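Thermostable carboxypeptidase 1 (Pyrococcus furiosus, PDB 1KA2) removes amino acids one after another from the C-terminus of peptides, with broad specificity, as a homodimeric metallocarboxypeptidase of the M32 family that uses cobalt. Local coordinates at residues E3-E8 with E81-I86; E8-I13 with E71-L76; L14-R19 with P64-L69. All blocks are in the same frame, centred on the assembly; numbering follows the deposited sequence.

Contact 1 of 3, residues E3-E8 with E81-I86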
loop_
_atom_site.group_PDB
_atom_site.type_symbol
_atom_site.label_atom_id
_atom_site.label_comp_id
_atom_site.label_asym_id
_atom_site.label_seq_id
_atom_site.Cartn_x
_atom_site.Cartn_y
_atom_site.Cartn_z
ATOM N N GLU A 3 -15.319 23.951 -18.440
ATOM C CA GLU A 3 -16.596 23.233 -18.400
ATOM C C GLU A 3 -17.159 23.064 -16.985
ATOM O O GLU A 3 -17.865 23.946 -16.497
ATOM C CB GLU A 3 -16.482 21.871 -19.093
ATOM C CG GLU A 3 -17.784 21.093 -19.148
ATOM C CD GLU A 3 -18.938 21.930 -19.649
ATOM O OE1 GLU A 3 -18.809 22.539 -20.732
ATOM O OE2 GLU A 3 -19.979 21.974 -18.959
ATOM N N VAL A 4 -16.851 21.949 -16.326
ATOM C CA VAL A 4 -17.362 21.700 -14.978
ATOM C C VAL A 4 -16.791 22.651 -13.926
ATOM O O VAL A 4 -17.523 23.167 -13.072
ATOM C CB VAL A 4 -17.090 20.248 -14.541
ATOM C CG1 VAL A 4 -17.499 20.048 -13.096
ATOM C CG2 VAL A 4 -17.863 19.297 -15.436
ATOM N N PHE A 5 -15.485 22.878 -13.981
ATOM C CA PHE A 5 -14.858 23.780 -13.028
ATOM C C PHE A 5 -14.307 24.953 -13.809
ATOM O O PHE A 5 -13.269 24.851 -14.465
ATOM C CB PHE A 5 -13.770 23.044 -12.249
ATOM C CG PHE A 5 -14.282 21.834 -11.517
ATOM C CD1 PHE A 5 -13.661 20.607 -11.655
ATOM C CD2 PHE A 5 -15.429 21.919 -10.731
ATOM C CE1 PHE A 5 -14.176 19.471 -11.029
ATOM C CE2 PHE A 5 -15.955 20.791 -10.099
ATOM C CZ PHE A 5 -15.331 19.565 -10.247
ATOM N N GLN A 6 -15.038 26.063 -13.734
ATOM C CA GLN A 6 -14.698 27.293 -14.447
ATOM C C GLN A 6 -14.195 28.427 -13.558
ATOM O O GLN A 6 -13.172 29.041 -13.847
ATOM C CB GLN A 6 -15.925 27.779 -15.231
ATOM C CG GLN A 6 -17.232 27.694 -14.441
ATOM C CD GLN A 6 -18.323 28.599 -14.989
ATOM O OE1 GLN A 6 -18.209 29.827 -14.934
ATOM N NE2 GLN A 6 -19.388 27.999 -15.523
ATOM N N ASN A 7 -14.920 28.704 -12.482
ATOM C CA ASN A 7 -14.545 29.780 -11.578
ATOM C C ASN A 7 -13.100 29.717 -11.094
ATOM O O ASN A 7 -12.606 28.667 -10.681
ATOM C CB ASN A 7 -15.466 29.810 -10.367
ATOM C CG ASN A 7 -15.115 30.930 -9.420
ATOM O OD1 ASN A 7 -15.314 32.102 -9.735
ATOM N ND2 ASN A 7 -14.570 30.583 -8.261
ATOM N N GLU A 8 -12.441 30.869 -11.130
ATOM C CA GLU A 8 -11.053 31.005 -10.716
ATOM C C GLU A 8 -10.831 30.700 -9.235
ATOM O O GLU A 8 -9.848 30.053 -8.878
ATOM C CB GLU A 8 -10.572 32.419 -11.032
ATOM C CG GLU A 8 -9.130 32.695 -10.671
ATOM C CD GLU A 8 -8.182 31.679 -11.256
ATOM O OE1 GLU A 8 -8.450 31.185 -12.373
ATOM O OE2 GLU A 8 -7.160 31.385 -10.602
ATOM N N GLU A 81 -23.761 24.243 -10.057
ATOM C CA GLU A 81 -24.002 23.253 -9.010
ATOM C C GLU A 81 -22.733 22.514 -8.565
ATOM O O GLU A 81 -22.515 22.282 -7.370
ATOM C CB GLU A 81 -25.058 22.251 -9.486
ATOM C CG GLU A 81 -24.665 21.495 -10.748
ATOM C CD GLU A 81 -25.730 21.564 -11.823
ATOM O OE1 GLU A 81 -26.868 21.111 -11.564
ATOM O OE2 GLU A 81 -25.429 22.073 -12.926
ATOM N N TYR A 82 -21.892 22.159 -9.530
ATOM C CA TYR A 82 -20.654 21.443 -9.240
ATOM C C TYR A 82 -19.716 22.259 -8.358
ATOM O O TYR A 82 -19.304 21.802 -7.292
ATOM C CB TYR A 82 -19.953 21.068 -10.545
ATOM C CG TYR A 82 -20.857 20.338 -11.509
ATOM C CD1 TYR A 82 -21.480 21.012 -12.560
ATOM C CD2 TYR A 82 -21.117 18.980 -11.350
ATOM C CE1 TYR A 82 -22.346 20.345 -13.432
ATOM C CE2 TYR A 82 -21.976 18.305 -12.213
ATOM C CZ TYR A 82 -22.585 18.993 -13.249
ATOM O OH TYR A 82 -23.433 18.328 -14.092
ATOM N N GLU A 83 -19.378 23.463 -8.806
ATOM C CA GLU A 83 -18.498 24.339 -8.041
ATOM C C GLU A 83 -19.136 24.621 -6.682
ATOM O O GLU A 83 -18.443 24.820 -5.687
ATOM C CB GLU A 83 -18.290 25.656 -8.779
ATOM C CG GLU A 83 -17.863 25.504 -10.227
ATOM C CD GLU A 83 -17.853 26.829 -10.966
ATOM O OE1 GLU A 83 -18.913 27.490 -11.011
ATOM O OE2 GLU A 83 -16.788 27.211 -11.498
ATOM N N ARG A 84 -20.464 24.638 -6.647
ATOM C CA ARG A 84 -21.183 24.895 -5.407
ATOM C C ARG A 84 -21.016 23.688 -4.496
ATOM O O ARG A 84 -20.840 23.830 -3.284
ATOM C CB ARG A 84 -22.667 25.117 -5.697
ATOM C CG ARG A 84 -23.419 25.849 -4.601
ATOM C CD ARG A 84 -24.909 25.875 -4.914
ATOM N NE ARG A 84 -25.155 26.329 -6.280
ATOM C CZ ARG A 84 -26.314 26.197 -6.917
ATOM N NH1 ARG A 84 -27.348 25.623 -6.310
ATOM N NH2 ARG A 84 -26.433 26.626 -8.170
ATOM N N GLY A 85 -21.069 22.500 -5.092
ATOM C CA GLY A 85 -20.920 21.277 -4.326
ATOM C C GLY A 85 -19.585 21.271 -3.622
ATOM O O GLY A 85 -19.469 20.810 -2.483
ATOM N N ILE A 86 -18.575 21.801 -4.305
ATOM C CA ILE A 86 -17.230 21.871 -3.761
ATOM C C ILE A 86 -17.257 22.630 -2.445
ATOM O O ILE A 86 -16.730 22.160 -1.429
ATOM C CB ILE A 86 -16.276 22.598 -4.733
ATOM C CG1 ILE A 86 -16.205 21.835 -6.051
ATOM C CG2 ILE A 86 -14.885 22.701 -4.131
ATOM C CD1 ILE A 86 -15.396 22.537 -7.091
#
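Glu-83 reaches from helix 81-99 to the chain that leads into helix 8-36, and its OE2 accepts two backbone N-H groups there. The shorter bond comes from Asn-7 N, 2.6 Å from Glu-83 OE2. It is fairly straight, with an angle of 160° at the hydrogen, and meets the oxygen nearly end-on to the C-O bond. The second comes from Gln-6 N, 3.1 Å from Glu-83 OE2. It is more bent and arrives from above the carboxylate plane, 40° out of it. CG of Glu-83 is anti to its carbonyl carbon, and the chain runs extended beyond it (chi2 172°), which carries the carboxylate across to these amides. Gln-6 CG also lies beside OE2.

Apolar contacts flank this polar grip. Val-4 CG1 packs on Tyr-82 CB at 3.7 Å and lies about as near to CG of that ring. The Phe-5 ring carries the contact further along the helix. Phe-5 CE2 is 3.5 Å from Ile-86 CD1 and also approaches Tyr-82 CB at 4.0 Å. Glu-83 CG comes to the edge of the Phe-5 ring, near its plane.

Second-shell residues support both sides. Asn-80 accepts a hydrogen bond from Glu-83 N through OD1 and donates one to Val-4 O through ND2. Phe-5 and Ile-86 both rest on Leu-14 of helix 8-36, and the Tyr-82 ring meets that of Phe-284.

Asn-7 occupies the N-cap position of helix 8-36. The carboxylate binds the N-cap residue and the one before it, and these two N-H groups would probably stabilise its negative charge. The two bonds to OE2, with a further bond to OE1 from just outside these segments, would limit its rotation and hold the N-terminal chain against helix 81-99, far from the metal site.

Contact 2 of 3, residues E8-I13 with E71-L76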
loop_
_atom_site.group_PDB
_atom_site.type_symbol
_atom_site.label_atom_id
_atom_site.label_comp_id
_atom_site.label_asym_id
_atom_site.label_seq_id
_atom_site.Cartn_x
_atom_site.Cartn_y
_atom_site.Cartn_z
ATOM N N GLU A 8 -12.441 30.869 -11.130
ATOM C CA GLU A 8 -11.053 31.005 -10.716
ATOM C C GLU A 8 -10.831 30.700 -9.235
ATOM O O GLU A 8 -9.848 30.053 -8.878
ATOM C CB GLU A 8 -10.572 32.419 -11.032
ATOM C CG GLU A 8 -9.130 32.695 -10.671
ATOM C CD GLU A 8 -8.182 31.679 -11.256
ATOM O OE1 GLU A 8 -8.450 31.185 -12.373
ATOM O OE2 GLU A 8 -7.160 31.385 -10.602
ATOM N N THR A 9 -11.729 31.172 -8.372
ATOM C CA THR A 9 -11.595 30.921 -6.938
ATOM C C THR A 9 -11.736 29.426 -6.688
ATOM O O THR A 9 -11.044 28.860 -5.846
ATOM C CB THR A 9 -12.666 31.688 -6.111
ATOM O OG1 THR A 9 -12.348 33.084 -6.103
ATOM C CG2 THR A 9 -12.712 31.180 -4.679
ATOM N N ILE A 10 -12.635 28.797 -7.439
ATOM C CA ILE A 10 -12.875 27.362 -7.333
ATOM C C ILE A 10 -11.621 26.584 -7.773
ATOM O O ILE A 10 -11.253 25.598 -7.144
ATOM C CB ILE A 10 -14.081 26.947 -8.204
ATOM C CG1 ILE A 10 -15.356 27.642 -7.708
ATOM C CG2 ILE A 10 -14.258 25.439 -8.174
ATOM C CD1 ILE A 10 -15.877 27.162 -6.371
ATOM N N LYS A 11 -10.959 27.035 -8.837
ATOM C CA LYS A 11 -9.754 26.354 -9.312
ATOM C C LYS A 11 -8.610 26.461 -8.313
ATOM O O LYS A 11 -7.856 25.509 -8.134
ATOM C CB LYS A 11 -9.258 26.937 -10.637
ATOM C CG LYS A 11 -10.137 26.732 -11.856
ATOM C CD LYS A 11 -9.425 27.361 -13.060
ATOM C CE LYS A 11 -10.347 27.601 -14.233
ATOM N NZ LYS A 11 -9.638 28.358 -15.308
ATOM N N GLN A 12 -8.459 27.628 -7.687
ATOM C CA GLN A 12 -7.387 27.819 -6.716
ATOM C C GLN A 12 -7.604 26.839 -5.574
ATOM O O GLN A 12 -6.661 26.297 -5.016
ATOM C CB GLN A 12 -7.391 29.242 -6.149
ATOM C CG GLN A 12 -7.392 30.369 -7.173
ATOM C CD GLN A 12 -7.171 31.726 -6.523
ATOM O OE1 GLN A 12 -6.040 32.087 -6.188
ATOM N NE2 GLN A 12 -8.252 32.474 -6.320
ATOM N N ILE A 13 -8.866 26.624 -5.232
ATOM C CA ILE A 13 -9.219 25.712 -4.162
ATOM C C ILE A 13 -8.868 24.281 -4.542
ATOM O O ILE A 13 -8.195 23.581 -3.780
ATOM C CB ILE A 13 -10.726 25.807 -3.836
ATOM C CG1 ILE A 13 -11.017 27.142 -3.145
ATOM C CG2 ILE A 13 -11.155 24.628 -2.967
ATOM C CD1 ILE A 13 -12.496 27.398 -2.889
ATOM N N GLU A 71 -14.325 30.545 2.147
ATOM C CA GLU A 71 -15.227 31.599 2.587
ATOM C C GLU A 71 -15.531 32.512 1.410
ATOM O O GLU A 71 -16.693 32.821 1.133
ATOM C CB GLU A 71 -14.601 32.409 3.726
ATOM C CG GLU A 71 -15.095 32.002 5.104
ATOM C CD GLU A 71 -16.601 32.128 5.232
ATOM O OE1 GLU A 71 -17.119 33.241 5.001
ATOM O OE2 GLU A 71 -17.265 31.119 5.562
ATOM N N LYS A 72 -14.476 32.928 0.715
ATOM C CA LYS A 72 -14.608 33.803 -0.441
ATOM C C LYS A 72 -15.555 33.221 -1.488
ATOM O O LYS A 72 -16.512 33.878 -1.902
ATOM C CB LYS A 72 -13.234 34.043 -1.068
ATOM C CG LYS A 72 -13.243 34.985 -2.264
ATOM C CD LYS A 72 -11.865 35.069 -2.896
ATOM C CE LYS A 72 -11.835 36.058 -4.047
ATOM N NZ LYS A 72 -12.094 37.450 -3.581
ATOM N N ALA A 73 -15.285 31.991 -1.919
ATOM C CA ALA A 73 -16.113 31.334 -2.927
ATOM C C ALA A 73 -17.551 31.205 -2.450
ATOM O O ALA A 73 -18.495 31.307 -3.236
ATOM C CB ALA A 73 -15.549 29.956 -3.250
ATOM N N LYS A 74 -17.711 30.981 -1.151
ATOM C CA LYS A 74 -19.030 30.833 -0.555
ATOM C C LYS A 74 -19.776 32.148 -0.767
ATOM O O LYS A 74 -21.010 32.205 -0.717
ATOM C CB LYS A 74 -18.883 30.517 0.938
ATOM C CG LYS A 74 -20.179 30.162 1.647
ATOM C CD LYS A 74 -19.926 29.837 3.113
ATOM C CE LYS A 74 -21.228 29.494 3.811
ATOM N NZ LYS A 74 -21.025 29.125 5.230
ATOM N N GLY A 75 -19.006 33.201 -1.022
ATOM C CA GLY A 75 -19.585 34.508 -1.256
ATOM C C GLY A 75 -19.679 34.841 -2.731
ATOM O O GLY A 75 -19.638 36.002 -3.118
ATOM N N LEU A 76 -19.793 33.818 -3.564
ATOM C CA LEU A 76 -19.912 34.020 -5.000
ATOM C C LEU A 76 -21.286 33.444 -5.450
ATOM O O LEU A 76 -21.717 32.381 -4.987
ATOM C CB LEU A 76 -18.776 33.297 -5.725
ATOM C CG LEU A 76 -17.368 33.812 -5.429
ATOM C CD1 LEU A 76 -16.300 33.121 -6.291
ATOM C CD2 LEU A 76 -17.207 35.305 -5.692
#
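Thr-9 of helix 8-36 faces Ala-73 near the end of helix 64-74, and here the two backbones come close, with Thr-9 CA 6.1 Å from Ala-73 CA. The tight part is a meeting of methyl groups. Thr-9 CG2 lies 3.4 Å from Ala-73 CB, closer than usual van der Waals contact. The threonine torsion (chi1 -72°) places CG2 anti to the backbone N, on the side that faces the alanine. Ile-13 CD1 adds a looser touch, 4.0 Å from Ala-73 CB. Ile-10 CD1 approaches Ala-73 CB at 4.2 Å. The alanine methyl thus meets three side chains, Thr-9 and Ile-10 from one turn of the facing helix and Ile-13 from the next.

The other branch of Thr-9 belongs to the exposed side. Thr-9 OG1 lies 3.7 Å from Lys-72 CE, where the two side chains cross at a slant. Lys-72 is extended as far as CE and bends only at its last torsion (chi4 64°). Past the end of the helix, Leu-76 turns back and sets its CD1 3.9 Å from Thr-9 CB.

An alanine here lacks CG2 and OG1, and would probably open a gap beside Ala-73 CB and leave the Lys-72 methylenes less packed.

Further in, Ile-10 packs on Ile-86 and Ile-13 on Leu-90, so helix 81-99 covers the inner side. Lys-74 makes a salt bridge to Asp-91 of that same helix. The pairing of 8-13 with 71-76 itself rests on methyl and methylene packing, so the close fit of Thr-9 to Ala-73, rather than polar bonding, probably sets how near the two helices come here.

Contact 3 of 3, residues L14-R19 with P64-L69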
loop_
_atom_site.group_PDB
_atom_site.type_symbol
_atom_site.label_atom_id
_atom_site.label_comp_id
_atom_site.label_asym_id
_atom_site.label_seq_id
_atom_site.Cartn_x
_atom_site.Cartn_y
_atom_site.Cartn_z
ATOM N N LEU A 14 -9.308 23.854 -5.722
ATOM C CA LEU A 14 -9.042 22.498 -6.188
ATOM C C LEU A 14 -7.553 22.184 -6.278
ATOM O O LEU A 14 -7.144 21.048 -6.036
ATOM C CB LEU A 14 -9.717 22.250 -7.544
ATOM C CG LEU A 14 -11.248 22.310 -7.545
ATOM C CD1 LEU A 14 -11.784 21.925 -8.923
ATOM C CD2 LEU A 14 -11.810 21.379 -6.468
ATOM N N ALA A 15 -6.744 23.185 -6.620
ATOM C CA ALA A 15 -5.296 23.002 -6.711
ATOM C C ALA A 15 -4.724 22.723 -5.317
ATOM O O ALA A 15 -3.880 21.851 -5.155
ATOM C CB ALA A 15 -4.642 24.246 -7.305
ATOM N N LYS A 16 -5.173 23.469 -4.312
ATOM C CA LYS A 16 -4.695 23.227 -2.957
ATOM C C LYS A 16 -5.264 21.912 -2.443
ATOM O O LYS A 16 -4.576 21.157 -1.775
ATOM C CB LYS A 16 -5.112 24.358 -2.016
ATOM C CG LYS A 16 -4.399 25.665 -2.274
ATOM C CD LYS A 16 -4.947 26.778 -1.389
ATOM C CE LYS A 16 -3.934 27.893 -1.250
ATOM N NZ LYS A 16 -2.713 27.380 -0.582
ATOM N N TYR A 17 -6.525 21.638 -2.765
ATOM C CA TYR A 17 -7.187 20.407 -2.329
ATOM C C TYR A 17 -6.460 19.127 -2.779
ATOM O O TYR A 17 -6.512 18.086 -2.089
ATOM C CB TYR A 17 -8.622 20.368 -2.850
ATOM C CG TYR A 17 -9.410 19.212 -2.286
ATOM C CD1 TYR A 17 -9.821 19.225 -0.957
ATOM C CD2 TYR A 17 -9.697 18.088 -3.061
ATOM C CE1 TYR A 17 -10.500 18.146 -0.401
ATOM C CE2 TYR A 17 -10.374 16.991 -2.515
ATOM C CZ TYR A 17 -10.770 17.035 -1.178
ATOM O OH TYR A 17 -11.427 15.986 -0.595
ATOM N N ARG A 18 -5.789 19.200 -3.929
ATOM C CA ARG A 18 -5.058 18.052 -4.461
ATOM C C ARG A 18 -4.119 17.460 -3.406
ATOM O O ARG A 18 -4.035 16.244 -3.257
ATOM C CB ARG A 18 -4.253 18.455 -5.708
ATOM C CG ARG A 18 -5.068 18.569 -6.986
ATOM C CD ARG A 18 -4.280 18.032 -8.155
ATOM N NE ARG A 18 -5.108 17.975 -9.353
ATOM C CZ ARG A 18 -4.694 17.521 -10.530
ATOM N NH1 ARG A 18 -3.456 17.080 -10.676
ATOM N NH2 ARG A 18 -5.525 17.502 -11.555
ATOM N N ARG A 19 -3.414 18.333 -2.687
ATOM C CA ARG A 19 -2.487 17.914 -1.636
ATOM C C ARG A 19 -3.241 17.164 -0.556
ATOM O O ARG A 19 -2.819 16.116 -0.090
ATOM C CB ARG A 19 -1.802 19.117 -0.977
ATOM C CG ARG A 19 -0.496 19.509 -1.576
ATOM C CD ARG A 19 0.215 20.519 -0.716
ATOM N NE ARG A 19 1.528 20.816 -1.282
ATOM C CZ ARG A 19 2.399 21.662 -0.764
ATOM N NH1 ARG A 19 2.105 22.314 0.342
ATOM N NH2 ARG A 19 3.567 21.843 -1.353
ATOM N N PRO A 64 -5.111 29.045 6.959
ATOM C CA PRO A 64 -5.807 30.304 6.654
ATOM C C PRO A 64 -6.107 30.494 5.164
ATOM O O PRO A 64 -7.210 30.894 4.784
ATOM C CB PRO A 64 -4.850 31.363 7.193
ATOM C CG PRO A 64 -4.223 30.668 8.366
ATOM C CD PRO A 64 -3.938 29.289 7.815
ATOM N N GLU A 65 -5.119 30.205 4.327
ATOM C CA GLU A 65 -5.280 30.335 2.889
ATOM C C GLU A 65 -6.460 29.516 2.379
ATOM O O GLU A 65 -7.339 30.038 1.684
ATOM C CB GLU A 65 -4.010 29.880 2.181
ATOM C CG GLU A 65 -2.810 30.750 2.455
ATOM C CD GLU A 65 -1.559 30.201 1.810
ATOM O OE1 GLU A 65 -1.625 29.841 0.614
ATOM O OE2 GLU A 65 -0.513 30.127 2.490
ATOM N N PHE A 66 -6.483 28.235 2.731
ATOM C CA PHE A 66 -7.557 27.362 2.289
ATOM C C PHE A 66 -8.909 27.832 2.827
ATOM O O PHE A 66 -9.876 27.954 2.073
ATOM C CB PHE A 66 -7.290 25.919 2.732
ATOM C CG PHE A 66 -8.129 24.899 2.010
ATOM C CD1 PHE A 66 -7.874 24.583 0.679
ATOM C CD2 PHE A 66 -9.190 24.278 2.648
ATOM C CE1 PHE A 66 -8.668 23.664 -0.002
ATOM C CE2 PHE A 66 -9.986 23.366 1.980
ATOM C CZ PHE A 66 -9.725 23.058 0.651
ATOM N N VAL A 67 -8.982 28.099 4.125
ATOM C CA VAL A 67 -10.235 28.550 4.706
ATOM C C VAL A 67 -10.691 29.866 4.078
ATOM O O VAL A 67 -11.876 30.022 3.765
ATOM C CB VAL A 67 -10.130 28.724 6.245
ATOM C CG1 VAL A 67 -11.466 29.196 6.805
ATOM C CG2 VAL A 67 -9.727 27.406 6.894
ATOM N N ASN A 68 -9.768 30.809 3.889
ATOM C CA ASN A 68 -10.117 32.099 3.279
ATOM C C ASN A 68 -10.748 31.898 1.896
ATOM O O ASN A 68 -11.747 32.529 1.565
ATOM C CB ASN A 68 -8.878 33.010 3.137
ATOM C CG ASN A 68 -8.402 33.593 4.473
ATOM O OD1 ASN A 68 -9.191 33.785 5.407
ATOM N ND2 ASN A 68 -7.109 33.905 4.552
ATOM N N LEU A 69 -10.158 31.015 1.097
ATOM C CA LEU A 69 -10.662 30.727 -0.242
ATOM C C LEU A 69 -12.087 30.182 -0.230
ATOM O O LEU A 69 -12.929 30.606 -1.025
ATOM C CB LEU A 69 -9.739 29.731 -0.954
ATOM C CG LEU A 69 -8.426 30.296 -1.502
ATOM C CD1 LEU A 69 -7.661 29.211 -2.236
ATOM C CD2 LEU A 69 -8.732 31.449 -2.446
#
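Helices 8-36 and 64-74 belong to the largely helical M32 carboxypeptidase fold, and here they pack as a skewed, roughly antiparallel pair near the surface. Their short segments run 136° apart in direction, and their axes approach to 10.7 Å. Lys-16 gives the largest share of the contact. Lys-16 CB stands at the edge of the Phe-66 ring, near the ring plane, 3.9 Å from Phe-66 CD1. Farther out, Lys-16 CD lies 3.7 Å from Leu-69 CD1, where the two side chains cross at about a right angle. The chain then bends at its last torsion (chi4 -63°), which turns the ammonium group to Glu-65. Lys-16 NZ donates to Glu-65 OE1 at 2.9 Å, forming a salt bridge. The nitrogen comes from above the carboxylate plane, 48° out of it.

Phe-66 is the buried member of the contact. Phe-66 CZ lies 4.2 Å from Tyr-17 CD1, at the edge of the tyrosine ring. Leu-90 of helix 81-99 touches both rings, and Ile-94 packs on Phe-66. Close by, Arg-19 makes a salt bridge to Glu-59 of the second subunit, so the dimer interface starts near here.

The contact therefore grades from aromatic packing inside to an ion pair outside. Lys-16 CB lies against the phenylalanine edge and CD against Leu-69, while its charge is paired with Glu-65.

Overall arrangement
From the N terminus, the chain first passes through 3-8, which contact 1 ties to the start of helix 81-99. This closes the widest loop. Helix 8-36 begins there, and its first turns enter contact 2 with 71-76. Contact 3 follows with 64-69, farther along the same helix. Contact 3 is nested within the loop of contact 2, and contact 2 within that of contact 1. Contacts 2 and 3 use the same pair of helices, and Ile-13 joins them by packing on Leu-69 and Phe-66. Ile-10 and Leu-14 reach Ile-86 of contact 1. Helices 8-36, 64-74 and 81-99 are thus bound together.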